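Local coordinates for 2-oxoglutarate (2OG) and Fe(II)-dependent oxygenase superfamily protein (Arabidopsis thaliana, PDB 6KWA) that probably catalyses the irreversible oxidation of the plant hormone indole-3-acetic acid to 2-oxoindole-3-acetic acid, as a 2-oxoglutarate- and iron-dependent dioxygenase, at residues H34-S39 with K117-L122; A94-C99 with I111-A116; Y134-T139 with S257-A262; T216-G221 with T251-P256. All blocks are in the same frame, centred on the assembly; numbering follows the deposited sequence.

Contact 1. Residues H34-S39 with K117-L122; sequences HGVSLS and KAINGL
Val36 points both of its methyl groups at one face of helix 106-133, and the two branches find different partners there. CG1, anti to the backbone N (chi1 -175°), meets the CB of Ala118 at 4.2 Å. The other branch, CG2, reaches Ile119 CD1 at 4.1 Å, the two side chains crossing at about a right angle, and also lies near CD2 of Leu122. One turn further along the helix, Leu122 turns both methyls to His34: CD2 approaches the CB of His34 at 4.1 Å, whereas CD1 lies 3.9 Å from the carbonyl O of the same residue. The imidazole leads away from the helix, back onto its own loop. ND1 accepts the backbone N-H of Val36 (Val36 N to His34 ND1 3.2 Å), the donor lying in the ring plane, while NE2 is hydrogen-bonded to the carbonyl O of Asn205. With both nitrogens engaged, the rotation of the ring is fixed. Through Leu207, which touches His34, Ile119 and Leu122 alike, the helix packs beside the larger sheet of the double-stranded beta-helix core of 2-oxoglutarate oxygenases. The loop meets the helix through apolar contacts, and the His34 ring nitrogens find their partners outside that helix.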
loop_
_atom_site.group_PDB
_atom_site.type_symbol
_atom_site.label_atom_id
_atom_site.label_comp_id
_atom_site.label_asym_id
_atom_site.label_seq_id
_atom_site.Cartn_x
_atom_site.Cartn_y
_atom_site.Cartn_z
ATOM N N HIS A 34 0.896 -8.862 12.572
ATOM C CA HIS A 34 1.875 -8.177 11.736
ATOM C C HIS A 34 3.002 -7.476 12.469
ATOM O O HIS A 34 3.882 -6.893 11.839
ATOM C CB HIS A 34 1.149 -7.209 10.817
ATOM C CG HIS A 34 0.039 -6.475 11.482
ATOM N ND1 HIS A 34 0.257 -5.566 12.496
ATOM C CD2 HIS A 34 -1.297 -6.494 11.268
ATOM C CE1 HIS A 34 -0.902 -5.071 12.893
ATOM N NE2 HIS A 34 -1.862 -5.610 12.159
ATOM N N GLY A 35 2.908 -7.405 13.793
ATOM C CA GLY A 35 3.920 -6.736 14.580
ATOM C C GLY A 35 3.844 -5.216 14.691
ATOM O O GLY A 35 4.668 -4.608 15.339
ATOM N N VAL A 36 2.860 -4.590 14.069
ATOM C CA VAL A 36 2.702 -3.141 14.198
ATOM C C VAL A 36 1.765 -2.770 15.339
ATOM O O VAL A 36 0.669 -3.337 15.446
ATOM C CB VAL A 36 2.158 -2.510 12.899
ATOM C CG1 VAL A 36 2.121 -0.999 13.029
ATOM C CG2 VAL A 36 3.034 -2.921 11.709
ATOM N N SER A 37 2.205 -1.860 16.204
ATOM C CA SER A 37 1.399 -1.441 17.361
ATOM C C SER A 37 -0.009 -1.001 16.949
ATOM O O SER A 37 -0.173 -0.129 16.098
ATOM C CB SER A 37 2.092 -0.297 18.099
ATOM O OG SER A 37 1.142 0.446 18.850
ATOM N N LEU A 38 -1.024 -1.568 17.599
ATOM C CA LEU A 38 -2.401 -1.260 17.269
ATOM C C LEU A 38 -2.721 0.189 17.642
ATOM O O LEU A 38 -3.384 0.902 16.892
ATOM C CB LEU A 38 -3.335 -2.218 18.008
ATOM C CG LEU A 38 -3.611 -3.614 17.442
ATOM C CD1 LEU A 38 -2.332 -4.377 17.267
ATOM C CD2 LEU A 38 -4.472 -4.376 18.438
ATOM N N SER A 39 -2.188 0.636 18.774
ATOM C CA SER A 39 -2.400 1.997 19.230
ATOM C C SER A 39 -1.730 2.989 18.288
ATOM O O SER A 39 -2.289 4.049 17.999
ATOM C CB SER A 39 -1.862 2.166 20.665
ATOM O OG SER A 39 -2.698 1.484 21.591
ATOM N N LYS A 117 8.416 4.088 10.273
ATOM C CA LYS A 117 9.493 3.138 10.453
ATOM C C LYS A 117 8.919 1.732 10.654
ATOM O O LYS A 117 9.456 0.770 10.131
ATOM C CB LYS A 117 10.365 3.588 11.631
ATOM C CG LYS A 117 11.037 2.520 12.477
ATOM C CD LYS A 117 12.052 3.256 13.395
ATOM C CE LYS A 117 12.774 2.361 14.379
ATOM N NZ LYS A 117 13.833 1.585 13.686
ATOM N N ALA A 118 7.786 1.631 11.345
ATOM C CA ALA A 118 7.144 0.348 11.580
ATOM C C ALA A 118 6.582 -0.260 10.310
ATOM O O ALA A 118 6.719 -1.458 10.088
ATOM C CB ALA A 118 6.033 0.492 12.611
ATOM N N ILE A 119 5.915 0.554 9.499
ATOM C CA ILE A 119 5.261 0.054 8.303
ATOM C C ILE A 119 6.291 -0.301 7.272
ATOM O O ILE A 119 6.162 -1.297 6.568
ATOM C CB ILE A 119 4.264 1.069 7.740
ATOM C CG1 ILE A 119 3.040 1.047 8.625
ATOM C CG2 ILE A 119 3.794 0.650 6.416
ATOM C CD1 ILE A 119 2.352 -0.290 8.627
ATOM N N ASN A 120 7.325 0.522 7.203
ATOM C CA ASN A 120 8.432 0.284 6.309
ATOM C C ASN A 120 9.219 -0.968 6.701
ATOM O O ASN A 120 9.785 -1.677 5.844
ATOM C CB ASN A 120 9.335 1.503 6.297
ATOM C CG ASN A 120 10.389 1.414 5.271
ATOM O OD1 ASN A 120 10.140 1.679 4.091
ATOM N ND2 ASN A 120 11.599 1.047 5.695
ATOM N N GLY A 121 9.255 -1.237 8.002
ATOM C CA GLY A 121 9.929 -2.419 8.510
ATOM C C GLY A 121 9.161 -3.652 8.030
ATOM O O GLY A 121 9.764 -4.654 7.604
ATOM N N LEU A 122 7.833 -3.579 8.108
ATOM C CA LEU A 122 6.946 -4.666 7.658
ATOM C C LEU A 122 7.071 -4.924 6.154
ATOM O O LEU A 122 7.047 -6.086 5.708
ATOM C CB LEU A 122 5.492 -4.353 8.004
ATOM C CG LEU A 122 4.423 -5.350 7.518
ATOM C CD1 LEU A 122 4.700 -6.737 8.056
ATOM C CD2 LEU A 122 3.028 -4.945 7.891
#

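Contact 2. Residues A94-C99 with I111-A116; sequences AVNTFC and IMVKYA
Val95 and Met112 lie at the heart of a roughly antiparallel helix pair, the axes of 94-99 and 111-116 running 9.9 Å apart with 147° between their directions. Aliphatic packing supplies the first group of contacts. Val95 CG1 touches both the CG of Met112, at 3.9 Å, and the CG2 of Val113, at 4.0 Å, while its second methyl, CG2, turns to the CB of Ala116 at 4.2 Å. Sulfur makes the second group. Met112 leaves its helix with CG anti to the backbone N (chi1 -159°) and then bends at both following torsions, which curls the thioether against Phe98 and Cys99. Its SD comes obliquely to Phe98, 4.0 Å from CE2, as a Met-aromatic contact, and its CE touches the SG of Cys99 at 3.9 Å. With an alanine at Met112, the Phe98 ring and Cys99 SG would probably lose the thioether and Val95 CG1 its CG partner, opening a gap between the helices. The polar component lies at the margin, where Asn96 OD1 is hydrogen-bonded to Arg109 NH1, one turn before Val113. Leu86 of strand 81-87 covers Val95 and Phe98, and Met44 and Leu51 of helix 38-51 reach Met112 from another helix. Cohesion between the two helices thus rests on shape and on polarisable sulfur and ring electrons, with the Asn96-Arg109 bond at the border.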
loop_
_atom_site.group_PDB
_atom_site.type_symbol
_atom_site.label_atom_id
_atom_site.label_comp_id
_atom_site.label_asym_id
_atom_site.label_seq_id
_atom_site.Cartn_x
_atom_site.Cartn_y
_atom_site.Cartn_z
ATOM N N ALA A 94 12.589 13.248 5.006
ATOM C CA ALA A 94 11.380 13.358 4.197
ATOM C C ALA A 94 10.146 13.389 5.100
ATOM O O ALA A 94 9.228 14.171 4.885
ATOM C CB ALA A 94 11.291 12.212 3.196
ATOM N N VAL A 95 10.138 12.538 6.116
ATOM C CA VAL A 95 9.021 12.481 7.035
ATOM C C VAL A 95 8.895 13.820 7.796
ATOM O O VAL A 95 7.797 14.354 7.945
ATOM C CB VAL A 95 9.173 11.294 7.995
ATOM C CG1 VAL A 95 7.967 11.193 8.911
ATOM C CG2 VAL A 95 9.327 10.018 7.188
ATOM N N ASN A 96 10.014 14.380 8.249
ATOM C CA ASN A 96 9.951 15.670 8.945
ATOM C C ASN A 96 9.571 16.841 8.036
ATOM O O ASN A 96 8.859 17.757 8.445
ATOM C CB ASN A 96 11.277 15.975 9.634
ATOM C CG ASN A 96 11.379 15.300 10.962
ATOM O OD1 ASN A 96 10.429 15.329 11.751
ATOM N ND2 ASN A 96 12.523 14.680 11.232
ATOM N N THR A 97 10.050 16.807 6.808
ATOM C CA THR A 97 9.687 17.819 5.840
ATOM C C THR A 97 8.181 17.881 5.649
ATOM O O THR A 97 7.590 18.962 5.633
ATOM C CB THR A 97 10.358 17.530 4.518
ATOM O OG1 THR A 97 11.774 17.612 4.711
ATOM C CG2 THR A 97 9.887 18.512 3.426
ATOM N N PHE A 98 7.579 16.704 5.499
ATOM C CA PHE A 98 6.149 16.554 5.397
ATOM C C PHE A 98 5.464 17.131 6.648
ATOM O O PHE A 98 4.486 17.863 6.554
ATOM C CB PHE A 98 5.817 15.078 5.203
ATOM C CG PHE A 98 4.355 14.779 5.124
ATOM C CD1 PHE A 98 3.675 14.903 3.919
ATOM C CD2 PHE A 98 3.661 14.335 6.239
ATOM C CE1 PHE A 98 2.316 14.618 3.840
ATOM C CE2 PHE A 98 2.302 14.047 6.160
ATOM C CZ PHE A 98 1.636 14.186 4.959
ATOM N N CYS A 99 5.989 16.812 7.822
ATOM C CA CYS A 99 5.415 17.324 9.062
ATOM C C CYS A 99 5.560 18.856 9.184
ATOM O O CYS A 99 4.656 19.537 9.682
ATOM C CB CYS A 99 6.036 16.615 10.256
ATOM S SG CYS A 99 5.474 14.904 10.399
ATOM N N ILE A 111 4.230 10.395 15.991
ATOM C CA ILE A 111 3.368 9.323 15.512
ATOM C C ILE A 111 3.741 8.919 14.085
ATOM O O ILE A 111 3.845 7.738 13.755
ATOM C CB ILE A 111 1.898 9.734 15.587
ATOM C CG1 ILE A 111 1.500 9.870 17.065
ATOM C CG2 ILE A 111 1.010 8.719 14.845
ATOM C CD1 ILE A 111 0.151 10.516 17.280
ATOM N N MET A 112 3.965 9.926 13.257
ATOM C CA MET A 112 4.289 9.740 11.866
ATOM C C MET A 112 5.644 9.045 11.716
ATOM O O MET A 112 5.822 8.141 10.898
ATOM C CB MET A 112 4.315 11.099 11.169
ATOM C CG MET A 112 4.138 11.052 9.686
ATOM S SD MET A 112 2.450 11.461 9.268
ATOM C CE MET A 112 2.188 12.892 10.310
ATOM N N VAL A 113 6.596 9.484 12.513
ATOM C CA VAL A 113 7.953 8.970 12.451
ATOM C C VAL A 113 7.986 7.497 12.844
ATOM O O VAL A 113 8.668 6.687 12.207
ATOM C CB VAL A 113 8.893 9.822 13.353
ATOM C CG1 VAL A 113 10.234 9.104 13.649
ATOM C CG2 VAL A 113 9.122 11.165 12.702
ATOM N N LYS A 114 7.216 7.154 13.874
ATOM C CA LYS A 114 7.171 5.792 14.373
ATOM C C LYS A 114 6.297 4.885 13.462
ATOM O O LYS A 114 6.569 3.687 13.329
ATOM C CB LYS A 114 6.681 5.789 15.823
ATOM C CG LYS A 114 7.692 6.404 16.810
ATOM C CD LYS A 114 9.162 6.113 16.400
ATOM C CE LYS A 114 10.181 7.091 17.056
ATOM N NZ LYS A 114 11.614 6.663 16.963
ATOM N N TYR A 115 5.225 5.435 12.890
ATOM C CA TYR A 115 4.423 4.711 11.905
ATOM C C TYR A 115 5.231 4.392 10.646
ATOM O O TYR A 115 5.212 3.266 10.152
ATOM C CB TYR A 115 3.199 5.517 11.505
ATOM C CG TYR A 115 2.210 4.736 10.680
ATOM C CD1 TYR A 115 1.205 4.003 11.294
ATOM C CD2 TYR A 115 2.276 4.728 9.288
ATOM C CE1 TYR A 115 0.271 3.295 10.533
ATOM C CE2 TYR A 115 1.365 4.021 8.535
ATOM C CZ TYR A 115 0.368 3.313 9.158
ATOM O OH TYR A 115 -0.536 2.615 8.408
ATOM N N ALA A 116 5.923 5.400 10.125
ATOM C CA ALA A 116 6.754 5.238 8.946
ATOM C C ALA A 116 7.761 4.115 9.123
ATOM O O ALA A 116 7.939 3.276 8.237
ATOM C CB ALA A 116 7.486 6.547 8.610
#

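Contact 3. Residues Y134-T139 with S257-A262; sequences YGLVET and SEFVDA
Phe259 drives the edge of its ring into the face of Tyr134, a T-shaped pair with centroids 4.8 Å apart and planes at 83°. Phe259 CE1 stands over the centre of the tyrosine ring, and CZ lies 3.6 Å from Tyr134 CD2. Leu136 packs beside this pair, its CD2 3.7 Å from Phe259 CE2, while its CD1 rests against the CB of Glu258. Further out, the carboxylates of Glu138 and Glu258 face each other with planes 69° apart, OE1 of Glu138 and OE2 of Glu258 being 3.1 Å from each other. Both glutamates carry CG anti to the carbonyl carbon and bend at chi2 (83° in Glu138), which brings the carboxylates together. Such closeness of like charges would probably raise the pKa of one of them. A water bridges the segments, donating to Glu138 OE2 (3.2 Å) and accepting from Ser257 N (2.9 Å). In the next shell, Tyr134 OH is hydrogen-bonded to Glu24 OE2, which fixes the ring from its far end, and the ring of Phe259 also meets Trp218 edge-to-face. Were Tyr134 a leucine, the Phe259 edge would probably lose its aromatic face and Glu24 its hydroxyl partner. Gly135, at positive phi, forms the Schellman motif that ends helix 106-133, and Glu138 centres an inverse gamma turn. The contact joins this helix-terminating loop to the 3-10 turn 257-259.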
loop_
_atom_site.group_PDB
_atom_site.type_symbol
_atom_site.label_atom_id
_atom_site.label_comp_id
_atom_site.label_asym_id
_atom_site.label_seq_id
_atom_site.Cartn_x
_atom_site.Cartn_y
_atom_site.Cartn_z
ATOM N N TYR A 134 11.090 -18.081 -2.990
ATOM C CA TYR A 134 11.596 -18.569 -4.264
ATOM C C TYR A 134 12.997 -19.186 -4.155
ATOM O O TYR A 134 13.541 -19.670 -5.158
ATOM C CB TYR A 134 11.625 -17.422 -5.294
ATOM C CG TYR A 134 10.259 -17.027 -5.827
ATOM C CD1 TYR A 134 9.569 -17.859 -6.685
ATOM C CD2 TYR A 134 9.662 -15.822 -5.455
ATOM C CE1 TYR A 134 8.299 -17.508 -7.175
ATOM C CE2 TYR A 134 8.393 -15.464 -5.923
ATOM C CZ TYR A 134 7.715 -16.303 -6.781
ATOM O OH TYR A 134 6.461 -15.959 -7.269
ATOM N N GLY A 135 13.580 -19.156 -2.956
ATOM C CA GLY A 135 14.935 -19.671 -2.741
ATOM C C GLY A 135 16.031 -18.850 -3.419
ATOM O O GLY A 135 17.095 -19.364 -3.759
ATOM N N LEU A 136 15.772 -17.555 -3.581
ATOM C CA LEU A 136 16.683 -16.635 -4.232
ATOM C C LEU A 136 17.890 -16.324 -3.368
ATOM O O LEU A 136 17.817 -16.417 -2.134
ATOM C CB LEU A 136 15.965 -15.332 -4.565
ATOM C CG LEU A 136 15.269 -15.100 -5.903
ATOM C CD1 LEU A 136 14.749 -16.356 -6.552
ATOM C CD2 LEU A 136 14.201 -14.007 -5.752
ATOM N N VAL A 137 18.986 -15.973 -4.036
ATOM C CA VAL A 137 20.211 -15.548 -3.375
ATOM C C VAL A 137 20.151 -14.059 -3.085
ATOM O O VAL A 137 20.755 -13.587 -2.132
ATOM C CB VAL A 137 21.480 -15.888 -4.205
ATOM C CG1 VAL A 137 21.569 -17.400 -4.391
ATOM C CG2 VAL A 137 21.464 -15.191 -5.541
ATOM N N GLU A 138 19.418 -13.315 -3.911
ATOM C CA GLU A 138 19.337 -11.881 -3.736
ATOM C C GLU A 138 18.316 -11.523 -2.646
ATOM O O GLU A 138 17.305 -10.883 -2.910
ATOM C CB GLU A 138 18.917 -11.239 -5.061
ATOM C CG GLU A 138 19.804 -11.560 -6.267
ATOM C CD GLU A 138 19.486 -12.900 -6.943
ATOM O OE1 GLU A 138 18.626 -13.653 -6.450
ATOM O OE2 GLU A 138 20.111 -13.209 -7.978
ATOM N N THR A 139 18.630 -11.844 -1.399
ATOM C CA THR A 139 17.654 -11.658 -0.332
ATOM C C THR A 139 17.633 -10.209 0.147
ATOM O O THR A 139 16.907 -9.869 1.066
ATOM C CB THR A 139 17.920 -12.617 0.852
ATOM O OG1 THR A 139 19.261 -12.433 1.326
ATOM C CG2 THR A 139 17.741 -14.093 0.400
ATOM N N SER A 257 18.057 -13.278 -12.519
ATOM C CA SER A 257 18.228 -14.324 -13.533
ATOM C C SER A 257 17.406 -15.585 -13.272
ATOM O O SER A 257 16.852 -16.175 -14.210
ATOM C CB SER A 257 19.704 -14.681 -13.664
ATOM O OG SER A 257 20.167 -15.256 -12.452
ATOM N N GLU A 258 17.351 -16.010 -12.008
ATOM C CA GLU A 258 16.635 -17.235 -11.644
ATOM C C GLU A 258 15.207 -17.318 -12.215
ATOM O O GLU A 258 14.673 -18.406 -12.400
ATOM C CB GLU A 258 16.547 -17.411 -10.118
ATOM C CG GLU A 258 17.859 -17.608 -9.335
ATOM C CD GLU A 258 18.337 -16.356 -8.634
ATOM O OE1 GLU A 258 18.070 -15.247 -9.149
ATOM O OE2 GLU A 258 18.928 -16.493 -7.521
ATOM N N PHE A 259 14.583 -16.160 -12.404
ATOM C CA PHE A 259 13.204 -16.057 -12.876
ATOM C C PHE A 259 13.043 -16.179 -14.383
ATOM O O PHE A 259 11.951 -16.414 -14.891
ATOM C CB PHE A 259 12.608 -14.720 -12.446
ATOM C CG PHE A 259 12.171 -14.688 -11.022
ATOM C CD1 PHE A 259 11.332 -15.675 -10.526
ATOM C CD2 PHE A 259 12.591 -13.667 -10.177
ATOM C CE1 PHE A 259 10.922 -15.654 -9.210
ATOM C CE2 PHE A 259 12.183 -13.632 -8.861
ATOM C CZ PHE A 259 11.341 -14.629 -8.379
ATOM N N VAL A 260 14.122 -15.915 -15.099
ATOM C CA VAL A 260 14.044 -15.901 -16.539
ATOM C C VAL A 260 14.764 -17.082 -17.134
ATOM O O VAL A 260 15.960 -17.274 -16.906
ATOM C CB VAL A 260 14.643 -14.617 -17.107
ATOM C CG1 VAL A 260 14.419 -14.567 -18.616
ATOM C CG2 VAL A 260 14.015 -13.411 -16.405
ATOM N N ASP A 261 14.032 -17.874 -17.902
ATOM C CA ASP A 261 14.641 -18.993 -18.590
ATOM C C ASP A 261 13.783 -19.427 -19.772
ATOM O O ASP A 261 12.796 -18.769 -20.119
ATOM C CB ASP A 261 14.904 -20.141 -17.614
ATOM C CG ASP A 261 13.705 -20.472 -16.761
ATOM O OD1 ASP A 261 12.728 -21.023 -17.319
ATOM O OD2 ASP A 261 13.755 -20.185 -15.529
ATOM N N ALA A 262 14.178 -20.518 -20.412
ATOM C CA ALA A 262 13.538 -20.948 -21.651
ATOM C C ALA A 262 12.020 -21.181 -21.495
ATOM O O ALA A 262 11.256 -20.963 -22.438
ATOM C CB ALA A 262 14.234 -22.199 -22.179
HETATM O O HOH W 1 20.203 -12.043 -10.998
#

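Contact 4. Residues T216-G221 with T251-P256; sequences TIWSNG and TDLEPP
Leu253 is the first residue of 251-256 to meet the helix end. Its CD2 packs on the CB of Trp218 at 4.0 Å, its CD1 lies at the edge of the indole, and its carbonyl O is 3.7 Å from CG2 of Ile217. Past Glu254, Pro255 presses its ring against the last turn of the helix: CG lies 3.1 Å from the carbonyl O of Ile217 and CB 3.0 Å from that of Trp218. The same CG also reaches the CB of Asn220. Pro256 follows over the indole, its CD 3.8 Å from the centroid of the five-membered ring and 28° off the normal, a CH-pi contact. In Trp218, CG anti to the backbone N (chi1 177°) carries the indole toward Pro256, and chi2 of 85° turns its face to that ring. Asn220, with positive phi, is the C-prime residue of the Schellman motif that ends the helix, and its ND2 is hydrogen-bonded to the carbonyl oxygens of Pro265 and Phe259. The indole further stacks with Phe141 and meets Phe174 edge-to-face. Helix 213-218, which follows strand 207-211 of the larger sheet, is thus overlaid at its C-terminal end by the chain running on from strand 237-245.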
loop_
_atom_site.group_PDB
_atom_site.type_symbol
_atom_site.label_atom_id
_atom_site.label_comp_id
_atom_site.label_asym_id
_atom_site.label_seq_id
_atom_site.Cartn_x
_atom_site.Cartn_y
_atom_site.Cartn_z
ATOM N N THR A 216 5.394 -7.877 -10.720
ATOM C CA THR A 216 5.207 -8.730 -11.878
ATOM C C THR A 216 6.443 -8.671 -12.775
ATOM O O THR A 216 6.932 -9.699 -13.230
ATOM C CB THR A 216 3.947 -8.318 -12.684
ATOM O OG1 THR A 216 2.817 -8.268 -11.804
ATOM C CG2 THR A 216 3.664 -9.314 -13.816
ATOM N N ILE A 217 6.970 -7.475 -12.993
ATOM C CA ILE A 217 8.175 -7.305 -13.799
ATOM C C ILE A 217 9.342 -8.041 -13.149
ATOM O O ILE A 217 10.014 -8.847 -13.784
ATOM C CB ILE A 217 8.545 -5.824 -13.948
ATOM C CG1 ILE A 217 7.473 -5.077 -14.742
ATOM C CG2 ILE A 217 9.921 -5.666 -14.571
ATOM C CD1 ILE A 217 7.617 -3.558 -14.641
ATOM N N TRP A 218 9.540 -7.797 -11.860
ATOM C CA TRP A 218 10.642 -8.388 -11.120
ATOM C C TRP A 218 10.621 -9.922 -11.100
ATOM O O TRP A 218 11.658 -10.565 -11.209
ATOM C CB TRP A 218 10.610 -7.848 -9.701
ATOM C CG TRP A 218 11.633 -8.392 -8.763
ATOM C CD1 TRP A 218 12.913 -7.953 -8.601
ATOM C CD2 TRP A 218 11.442 -9.452 -7.816
ATOM N NE1 TRP A 218 13.534 -8.679 -7.605
ATOM C CE2 TRP A 218 12.655 -9.608 -7.116
ATOM C CE3 TRP A 218 10.357 -10.277 -7.490
ATOM C CZ2 TRP A 218 12.822 -10.554 -6.111
ATOM C CZ3 TRP A 218 10.517 -11.221 -6.489
ATOM C CH2 TRP A 218 11.749 -11.356 -5.812
ATOM N N SER A 219 9.442 -10.509 -10.968
ATOM C CA SER A 219 9.333 -11.957 -10.907
ATOM C C SER A 219 9.041 -12.573 -12.281
ATOM O O SER A 219 8.595 -13.724 -12.379
ATOM C CB SER A 219 8.242 -12.346 -9.942
ATOM O OG SER A 219 6.997 -11.861 -10.418
ATOM N N ASN A 220 9.282 -11.791 -13.328
ATOM C CA ASN A 220 9.054 -12.205 -14.707
ATOM C C ASN A 220 7.679 -12.812 -14.917
ATOM O O ASN A 220 7.555 -13.883 -15.499
ATOM C CB ASN A 220 10.142 -13.183 -15.157
ATOM C CG ASN A 220 10.173 -13.360 -16.668
ATOM O OD1 ASN A 220 9.929 -12.420 -17.412
ATOM N ND2 ASN A 220 10.468 -14.570 -17.121
ATOM N N GLY A 221 6.645 -12.121 -14.440
ATOM C CA GLY A 221 5.267 -12.522 -14.674
ATOM C C GLY A 221 4.637 -13.420 -13.622
ATOM O O GLY A 221 3.455 -13.725 -13.675
ATOM N N THR A 251 18.188 3.094 -11.796
ATOM C CA THR A 251 18.190 1.900 -12.630
ATOM C C THR A 251 16.828 1.594 -13.227
ATOM O O THR A 251 15.796 1.931 -12.648
ATOM C CB THR A 251 18.670 0.685 -11.784
ATOM O OG1 THR A 251 19.994 0.938 -11.300
ATOM C CG2 THR A 251 18.618 -0.643 -12.559
ATOM N N ASP A 252 16.813 0.945 -14.383
ATOM C CA ASP A 252 15.556 0.452 -14.903
ATOM C C ASP A 252 15.568 -1.046 -14.562
ATOM O O ASP A 252 16.470 -1.784 -14.956
ATOM C CB ASP A 252 15.427 0.773 -16.399
ATOM C CG ASP A 252 14.088 0.362 -16.984
ATOM O OD1 ASP A 252 13.370 -0.460 -16.376
ATOM O OD2 ASP A 252 13.716 0.940 -18.029
ATOM N N LEU A 253 14.563 -1.460 -13.793
ATOM C CA LEU A 253 14.469 -2.795 -13.185
ATOM C C LEU A 253 14.260 -3.984 -14.117
ATOM O O LEU A 253 13.261 -4.043 -14.836
ATOM C CB LEU A 253 13.298 -2.819 -12.203
ATOM C CG LEU A 253 13.041 -4.184 -11.572
ATOM C CD1 LEU A 253 14.232 -4.607 -10.708
ATOM C CD2 LEU A 253 11.805 -4.121 -10.728
ATOM N N GLU A 254 15.196 -4.929 -14.123
ATOM C CA GLU A 254 14.890 -6.227 -14.706
ATOM C C GLU A 254 15.057 -7.389 -13.677
ATOM O O GLU A 254 15.637 -7.188 -12.599
ATOM C CB GLU A 254 15.747 -6.418 -15.971
ATOM C CG GLU A 254 14.852 -6.598 -17.224
ATOM C CD GLU A 254 15.560 -7.049 -18.503
ATOM O OE1 GLU A 254 16.740 -6.681 -18.747
ATOM O OE2 GLU A 254 14.908 -7.813 -19.255
ATOM N N PRO A 255 14.509 -8.590 -13.978
ATOM C CA PRO A 255 14.442 -9.658 -12.961
ATOM C C PRO A 255 15.754 -10.350 -12.570
ATOM O O PRO A 255 16.666 -10.442 -13.384
ATOM C CB PRO A 255 13.521 -10.710 -13.608
ATOM C CG PRO A 255 12.744 -10.004 -14.629
ATOM C CD PRO A 255 13.626 -8.888 -15.123
ATOM N N PRO A 256 15.848 -10.817 -11.318
ATOM C CA PRO A 256 16.908 -11.772 -11.000
ATOM C C PRO A 256 16.885 -12.934 -12.002
ATOM O O PRO A 256 15.816 -13.472 -12.321
ATOM C CB PRO A 256 16.536 -12.241 -9.594
ATOM C CG PRO A 256 15.841 -11.056 -8.988
ATOM C CD PRO A 256 15.130 -10.357 -10.117
#

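From the N terminus, the loop after strand 28-32 opens contact 1, which closes on helix 106-133 and brackets a portion of the chain about half helical and with little strand. Contact 2 lies within that span, pairing helix 92-101 with an earlier part of the same long helix; segments 111-116 and 117-122 adjoin in sequence. Contact 3 opens just beyond that helix and closes near the C terminus, so contacts 1 and 3 follow in series. Its span encloses contact 4, which ties the end of helix 213-218 to the C-terminal segment. Contacts 3 and 4 touch, notably where Leu136 packs on Trp218, whereas contacts 2 and 4 stay about 19 Å apart at their nearest atoms.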